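Local coordinates for mucus binding protein (Lactobacillus reuteri, PDB 3I57) that probably binds mucus at the bacterial surface, this type 2 repeat of the cell-wall protein also showing immunoglobulin-binding activity, at residues L96-Y104 / Y145-Y156. Numbering follows the deposited sequence.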
loop_
_atom_site.group_PDB
_atom_site.type_symbol
_atom_site.label_atom_id
_atom_site.label_comp_id
_atom_site.label_asym_id
_atom_site.label_seq_id
_atom_site.Cartn_x
_atom_site.Cartn_y
_atom_site.Cartn_z
ATOM N N LEU A 96 -5.033 17.489 -5.662
ATOM C CA LEU A 96 -4.185 18.539 -6.208
ATOM C C LEU A 96 -4.976 19.846 -6.311
ATOM O O LEU A 96 -6.197 19.829 -6.469
ATOM C CB LEU A 96 -3.686 18.179 -7.606
ATOM C CG LEU A 96 -2.940 16.860 -7.791
ATOM C CD1 LEU A 96 -2.394 16.801 -9.226
ATOM C CD2 LEU A 96 -1.793 16.791 -6.801
ATOM N N THR A 97 -4.260 20.967 -6.261
ATOM C CA THR A 97 -4.902 22.270 -6.260
ATOM C C THR A 97 -4.418 23.119 -7.433
ATOM O O THR A 97 -3.212 23.243 -7.682
ATOM C CB THR A 97 -4.606 23.035 -4.939
ATOM O OG1 THR A 97 -5.142 22.305 -3.841
ATOM C CG2 THR A 97 -5.221 24.441 -4.947
ATOM N N GLU A 98 -5.370 23.692 -8.167
ATOM C CA GLU A 98 -5.033 24.626 -9.224
ATOM C C GLU A 98 -5.126 26.033 -8.617
ATOM O O GLU A 98 -6.081 26.321 -7.902
ATOM C CB GLU A 98 -6.013 24.480 -10.390
ATOM C CG GLU A 98 -6.035 25.737 -11.264
ATOM C CD GLU A 98 -7.066 25.644 -12.380
ATOM O OE1 GLU A 98 -8.234 25.349 -12.047
ATOM O OE2 GLU A 98 -6.689 25.893 -13.558
ATOM N N THR A 99 -4.134 26.893 -8.881
ATOM C CA THR A 99 -4.138 28.267 -8.354
ATOM C C THR A 99 -4.026 29.231 -9.517
ATOM O O THR A 99 -3.105 29.109 -10.340
ATOM C CB THR A 99 -2.924 28.520 -7.433
ATOM O OG1 THR A 99 -2.981 27.602 -6.350
ATOM C CG2 THR A 99 -2.960 29.936 -6.859
ATOM N N VAL A 100 -4.962 30.171 -9.580
ATOM C CA VAL A 100 -4.936 31.224 -10.583
ATOM C C VAL A 100 -4.748 32.576 -9.920
ATOM O O VAL A 100 -5.539 32.982 -9.055
ATOM C CB VAL A 100 -6.219 31.258 -11.396
ATOM C CG1 VAL A 100 -6.130 32.379 -12.479
ATOM C CG2 VAL A 100 -6.508 29.869 -12.010
ATOM N N HIS A 101 -3.671 33.241 -10.310
ATOM C CA HIS A 101 -3.375 34.589 -9.882
ATOM C C HIS A 101 -3.970 35.584 -10.874
ATOM O O HIS A 101 -4.139 35.280 -12.067
ATOM C CB HIS A 101 -1.850 34.814 -9.826
ATOM C CG HIS A 101 -1.118 33.878 -8.922
ATOM N ND1 HIS A 101 -1.439 33.715 -7.590
ATOM C CD2 HIS A 101 -0.040 33.088 -9.149
ATOM C CE1 HIS A 101 -0.591 32.863 -7.036
ATOM N NE2 HIS A 101 0.254 32.451 -7.968
ATOM N N TYR A 102 -4.239 36.799 -10.385
ATOM C CA TYR A 102 -4.822 37.862 -11.229
ATOM C C TYR A 102 -3.991 39.111 -11.036
ATOM O O TYR A 102 -3.894 39.632 -9.917
ATOM C CB TYR A 102 -6.299 38.139 -10.896
ATOM C CG TYR A 102 -7.173 36.920 -11.044
ATOM C CD1 TYR A 102 -7.495 36.406 -12.307
ATOM C CD2 TYR A 102 -7.622 36.239 -9.912
ATOM C CE1 TYR A 102 -8.267 35.257 -12.436
ATOM C CE2 TYR A 102 -8.376 35.099 -10.018
ATOM C CZ TYR A 102 -8.712 34.610 -11.267
ATOM O OH TYR A 102 -9.463 33.451 -11.322
ATOM N N LYS A 103 -3.375 39.567 -12.121
ATOM C CA LYS A 103 -2.374 40.636 -12.057
ATOM C C LYS A 103 -2.519 41.641 -13.181
ATOM O O LYS A 103 -3.073 41.339 -14.232
ATOM C CB LYS A 103 -0.960 40.041 -12.118
ATOM C CG LYS A 103 -0.611 39.080 -10.948
ATOM C CD LYS A 103 0.786 38.457 -11.096
ATOM C CE LYS A 103 1.157 37.562 -9.901
ATOM N NZ LYS A 103 2.622 37.185 -9.914
ATOM N N TYR A 104 -1.984 42.845 -12.975
ATOM C CA TYR A 104 -1.868 43.787 -14.067
ATOM C C TYR A 104 -0.522 43.490 -14.746
ATOM O O TYR A 104 0.189 42.608 -14.296
ATOM C CB TYR A 104 -1.985 45.224 -13.528
ATOM C CG TYR A 104 -3.340 45.545 -12.942
ATOM C CD1 TYR A 104 -4.424 45.776 -13.761
ATOM C CD2 TYR A 104 -3.537 45.630 -11.552
ATOM C CE1 TYR A 104 -5.652 46.070 -13.248
ATOM C CE2 TYR A 104 -4.772 45.927 -11.026
ATOM C CZ TYR A 104 -5.828 46.163 -11.883
ATOM O OH TYR A 104 -7.080 46.449 -11.402
ATOM N N TYR A 145 -10.278 20.451 -13.484
ATOM C CA TYR A 145 -10.650 21.376 -12.426
ATOM C C TYR A 145 -11.935 22.023 -12.849
ATOM O O TYR A 145 -12.209 22.086 -14.039
ATOM C CB TYR A 145 -9.554 22.455 -12.250
ATOM C CG TYR A 145 -8.279 21.843 -11.702
ATOM C CD1 TYR A 145 -8.127 21.642 -10.340
ATOM C CD2 TYR A 145 -7.255 21.427 -12.551
ATOM C CE1 TYR A 145 -6.979 21.067 -9.820
ATOM C CE2 TYR A 145 -6.075 20.852 -12.030
ATOM C CZ TYR A 145 -5.965 20.679 -10.660
ATOM O OH TYR A 145 -4.824 20.106 -10.121
ATOM N N LYS A 146 -12.726 22.455 -11.876
ATOM C CA LYS A 146 -13.908 23.280 -12.157
ATOM C C LYS A 146 -13.430 24.521 -12.928
ATOM O O LYS A 146 -12.337 25.023 -12.665
ATOM C CB LYS A 146 -14.535 23.712 -10.837
ATOM C CG LYS A 146 -15.908 24.353 -11.002
ATOM C CD LYS A 146 -16.371 25.009 -9.703
ATOM C CE LYS A 146 -17.682 25.761 -9.940
ATOM N NZ LYS A 146 -18.648 24.938 -10.736
ATOM N N ALA A 147 -14.235 25.012 -13.865
ATOM C CA ALA A 147 -13.906 26.270 -14.548
ATOM C C ALA A 147 -13.857 27.453 -13.599
ATOM O O ALA A 147 -14.749 27.650 -12.766
ATOM C CB ALA A 147 -14.893 26.546 -15.710
ATOM N N LEU A 148 -12.810 28.259 -13.733
ATOM C CA LEU A 148 -12.669 29.450 -12.898
ATOM C C LEU A 148 -12.854 30.702 -13.739
ATOM O O LEU A 148 -12.130 30.929 -14.692
ATOM C CB LEU A 148 -11.292 29.468 -12.237
ATOM C CG LEU A 148 -10.994 28.248 -11.371
ATOM C CD1 LEU A 148 -9.653 28.391 -10.660
ATOM C CD2 LEU A 148 -12.129 28.017 -10.351
ATOM N N THR A 149 -13.863 31.494 -13.395
ATOM C CA THR A 149 -14.164 32.682 -14.173
ATOM C C THR A 149 -13.363 33.835 -13.616
ATOM O O THR A 149 -13.419 34.132 -12.417
ATOM C CB THR A 149 -15.645 33.038 -14.109
ATOM O OG1 THR A 149 -16.419 31.923 -14.580
ATOM C CG2 THR A 149 -15.940 34.266 -14.998
ATOM N N SER A 150 -12.591 34.463 -14.482
ATOM C CA SER A 150 -11.816 35.613 -14.060
ATOM C C SER A 150 -12.788 36.756 -13.724
ATOM O O SER A 150 -13.793 36.959 -14.423
ATOM C CB SER A 150 -10.832 36.027 -15.162
ATOM O OG SER A 150 -9.944 34.946 -15.476
ATOM N N PRO A 151 -12.506 37.480 -12.642
ATOM C CA PRO A 151 -13.395 38.576 -12.256
ATOM C C PRO A 151 -13.431 39.696 -13.273
ATOM O O PRO A 151 -12.467 39.920 -14.007
ATOM C CB PRO A 151 -12.783 39.101 -10.946
ATOM C CG PRO A 151 -11.384 38.507 -10.863
ATOM C CD PRO A 151 -11.470 37.203 -11.628
ATOM N N THR A 152 -14.539 40.422 -13.276
ATOM C CA THR A 152 -14.677 41.604 -14.123
ATOM C C THR A 152 -14.172 42.818 -13.371
ATOM O O THR A 152 -14.598 43.088 -12.256
ATOM C CB THR A 152 -16.137 41.800 -14.510
ATOM O OG1 THR A 152 -16.540 40.681 -15.302
ATOM C CG2 THR A 152 -16.337 43.121 -15.293
ATOM N N ILE A 153 -13.226 43.517 -13.975
ATOM C CA ILE A 153 -12.647 44.706 -13.377
ATOM C C ILE A 153 -12.882 45.860 -14.354
ATOM O O ILE A 153 -12.379 45.846 -15.478
ATOM C CB ILE A 153 -11.142 44.490 -13.087
ATOM C CG1 ILE A 153 -10.945 43.212 -12.268
ATOM C CG2 ILE A 153 -10.527 45.691 -12.339
ATOM C CD1 ILE A 153 -9.521 42.964 -11.812
ATOM N N ALA A 154 -13.674 46.848 -13.939
ATOM C CA ALA A 154 -14.009 47.958 -14.834
ATOM C C ALA A 154 -12.759 48.552 -15.455
ATOM O O ALA A 154 -11.786 48.852 -14.762
ATOM C CB ALA A 154 -14.803 49.050 -14.080
ATOM N N GLY A 155 -12.785 48.711 -16.770
ATOM C CA GLY A 155 -11.716 49.377 -17.470
ATOM C C GLY A 155 -10.648 48.434 -17.962
ATOM O O GLY A 155 -9.680 48.869 -18.576
ATOM N N TYR A 156 -10.824 47.143 -17.679
ATOM C CA TYR A 156 -9.832 46.127 -18.022
ATOM C C TYR A 156 -10.478 44.851 -18.583
ATOM O O TYR A 156 -11.650 44.581 -18.352
ATOM C CB TYR A 156 -8.990 45.762 -16.794
ATOM C CG TYR A 156 -8.114 46.883 -16.301
ATOM C CD1 TYR A 156 -6.804 46.992 -16.726
ATOM C CD2 TYR A 156 -8.599 47.841 -15.410
ATOM C CE1 TYR A 156 -5.977 48.020 -16.277
ATOM C CE2 TYR A 156 -7.773 48.873 -14.947
ATOM C CZ TYR A 156 -6.471 48.951 -15.391
ATOM O OH TYR A 156 -5.637 49.961 -14.960
HETATM O O HOH W 1 -10.029 25.209 -14.061
HETATM O O HOH W 2 -9.914 32.658 -13.989
#
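In the Muc B2-like domain of this beta-grasp repeat, one face of strand 96-104 packs against the extended segment 145-156, chiefly through tyrosines. Glu98 CB sits over the centre of the Tyr145 ring, a CH-pi contact 3.5 Å from the centroid. With Glu98 CG anti to the backbone N (chi1 159°), the extended chain brings OE1 to within 3.2 Å of Tyr145 CB and 2.7 Å of a water that also sits close to Lys146 O. Tyr145 OH comes within 3.4 Å of Leu96 CB and hydrogen-bonds Ser167 OG; an alanine in place of Tyr145 would probably leave Glu98 CB without its aromatic cover and Ser167 OG without this partner. Val100 CG2 touches Leu148 CD1 at 3.7 Å. Pro151 CD lies over one face of the Tyr102 ring, 3.8 Å from its centroid, while a second water, in the ring plane, links Tyr102 OH, Leu148 O and Ser150 OG, which also hydrogen-bonds Glu160 O. At the far end the edge of Tyr104 meets the face of Tyr156, with ring planes at 59° and centroids 4.8 Å apart. Strand 112-127 pairs antiparallel with 93-104 and strand 176-183 parallel with it, whereas strand 148-149 pairs with 162-168, whose Val163 and Arg165 also touch Glu98.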